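Side-chain contact in salicylate 5-hydroxylase, large oxygenase component (Ralstonia sp., PDB 7C8Z), which hydroxylates salicylate at the 5-position to give gentisate, as the iron- and [2Fe-2S]-containing oxygenase component of a multicomponent enzyme: residues Lys35-Gly38 with Val44-Trp47. Sequence-based numbering, arbitrary orientation.
Sequences KWPG and VPFW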
loop_
_atom_site.group_PDB
_atom_site.type_symbol
_atom_site.label_atom_id
_atom_site.label_comp_id
_atom_site.label_asym_id
_atom_site.label_seq_id
_atom_site.Cartn_x
_atom_site.Cartn_y
_atom_site.Cartn_z
ATOM N N LYS A 35 12.795 -29.910 -10.432
ATOM C CA LYS A 35 12.275 -31.251 -10.227
ATOM C C LYS A 35 12.353 -31.580 -8.748
ATOM O O LYS A 35 13.308 -31.190 -8.073
ATOM C CB LYS A 35 13.040 -32.303 -11.047
ATOM C CG LYS A 35 12.470 -32.507 -12.433
ATOM C CD LYS A 35 11.042 -33.026 -12.346
ATOM C CE LYS A 35 10.063 -32.079 -13.023
ATOM N NZ LYS A 35 8.671 -32.293 -12.545
ATOM N N TRP A 36 11.348 -32.290 -8.252
ATOM C CA TRP A 36 11.269 -32.553 -6.825
ATOM C C TRP A 36 12.502 -33.330 -6.364
ATOM O O TRP A 36 12.999 -34.200 -7.089
ATOM C CB TRP A 36 9.988 -33.327 -6.508
ATOM C CG TRP A 36 9.750 -33.546 -5.053
ATOM C CD1 TRP A 36 10.349 -34.476 -4.258
ATOM C CD2 TRP A 36 8.841 -32.825 -4.213
ATOM N NE1 TRP A 36 9.874 -34.379 -2.973
ATOM C CE2 TRP A 36 8.946 -33.374 -2.919
ATOM C CE3 TRP A 36 7.952 -31.765 -4.428
ATOM C CZ2 TRP A 36 8.197 -32.902 -1.843
ATOM C CZ3 TRP A 36 7.210 -31.297 -3.359
ATOM C CH2 TRP A 36 7.336 -31.867 -2.083
ATOM N N PRO A 37 13.025 -33.038 -5.169
ATOM C CA PRO A 37 14.247 -33.713 -4.705
ATOM C C PRO A 37 14.032 -35.186 -4.387
ATOM O O PRO A 37 13.807 -35.559 -3.231
ATOM C CB PRO A 37 14.646 -32.932 -3.443
ATOM C CG PRO A 37 13.749 -31.753 -3.351
ATOM C CD PRO A 37 12.709 -31.811 -4.416
ATOM N N GLY A 38 14.087 -36.028 -5.419
ATOM C CA GLY A 38 13.977 -37.462 -5.239
ATOM C C GLY A 38 12.544 -37.947 -5.106
ATOM O O GLY A 38 11.585 -37.315 -5.567
ATOM N N VAL A 44 10.564 -31.111 1.346
ATOM C CA VAL A 44 9.754 -30.250 0.488
ATOM C C VAL A 44 10.650 -29.129 -0.027
ATOM O O VAL A 44 11.195 -28.370 0.787
ATOM C CB VAL A 44 8.545 -29.677 1.236
ATOM C CG1 VAL A 44 7.701 -28.837 0.302
ATOM C CG2 VAL A 44 7.715 -30.793 1.834
ATOM N N PRO A 45 10.809 -28.976 -1.339
ATOM C CA PRO A 45 11.625 -27.874 -1.853
ATOM C C PRO A 45 10.970 -26.532 -1.579
ATOM O O PRO A 45 9.744 -26.410 -1.522
ATOM C CB PRO A 45 11.697 -28.157 -3.357
ATOM C CG PRO A 45 10.474 -28.958 -3.642
ATOM C CD PRO A 45 10.253 -29.805 -2.422
ATOM N N PHE A 46 11.812 -25.510 -1.416
ATOM C CA PHE A 46 11.297 -24.183 -1.101
ATOM C C PHE A 46 10.387 -23.657 -2.204
ATOM O O PHE A 46 9.407 -22.960 -1.915
ATOM C CB PHE A 46 12.453 -23.209 -0.862
ATOM C CG PHE A 46 13.110 -23.354 0.484
ATOM C CD1 PHE A 46 12.775 -24.398 1.332
ATOM C CD2 PHE A 46 14.067 -22.443 0.898
ATOM C CE1 PHE A 46 13.385 -24.529 2.568
ATOM C CE2 PHE A 46 14.677 -22.570 2.128
ATOM C CZ PHE A 46 14.335 -23.616 2.964
ATOM N N TRP A 47 10.668 -24.001 -3.464
ATOM C CA TRP A 47 9.858 -23.477 -4.558
ATOM C C TRP A 47 8.439 -24.036 -4.572
ATOM O O TRP A 47 7.613 -23.546 -5.350
ATOM C CB TRP A 47 10.538 -23.720 -5.911
ATOM C CG TRP A 47 11.031 -25.109 -6.151
ATOM C CD1 TRP A 47 12.305 -25.565 -5.983
ATOM C CD2 TRP A 47 10.267 -26.221 -6.636
ATOM N NE1 TRP A 47 12.381 -26.895 -6.322
ATOM C CE2 TRP A 47 11.143 -27.322 -6.725
ATOM C CE3 TRP A 47 8.926 -26.394 -6.996
ATOM C CZ2 TRP A 47 10.723 -28.578 -7.160
ATOM C CZ3 TRP A 47 8.512 -27.640 -7.425
ATOM C CH2 TRP A 47 9.408 -28.718 -7.505
#
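Pro45 lays its CD methylene on the indole of Trp36, 3.4 Å from the centroid of the six-membered ring and only 7° off the ring normal, a CH-pi contact made over the face. The pyrrolidine crosses the indole at about a right angle; CD sits almost over the ring centre, and CG also reaches the CE3-CZ3 side of the same ring. On the same face, Pro37 joins in: its CD covers part of the indole of its neighbour Trp36 and also lies 3.7 Å from Pro45 CG. Trp36 sends CG anti to its backbone N (chi1 -175°), carrying the benzo end to the 44-47 segment. There CH2 touches both methyls of Val44, with CG1 at 3.9 Å and CG2 at 4.1 Å.

The two segments belong to the irregular N-terminal chain leading to helix 52-63 in this alpha subunit of the ring-hydroxylating dioxygenase family, far from the mononuclear iron of the catalytic domain and the cluster of the Rieske domain. Pro37 is the centre of an inverse gamma turn, in which Gly38 N reaches Trp36 O at 2.7 Å in a weak bond; no hydrogen bond spans the segments. Tyr433 and Arg437 of the C-terminal helix 427-440 pack against Trp36, Arg437 as a cation-pi partner, thus joining the two ends of the chain. Phe46 turns the other way, meeting Phe400 and His406 (edge-to-face) and also touching Gly114 of a second subunit.

The Pro45 pyrrolidine also meets a second indole, that of Trp47 from the 44-47 segment itself, with Pro45 CG 3.5 Å above the Trp47 plane and toward the ring's rim. Trp47 CG sits between the backbone N and the carbonyl carbon (chi1 49°), and the six-membered ring comes edge-on to the opposing backbone: CZ2 lies 3.8 Å from Lys35 C, and CH2 4.1 Å from Trp36 N.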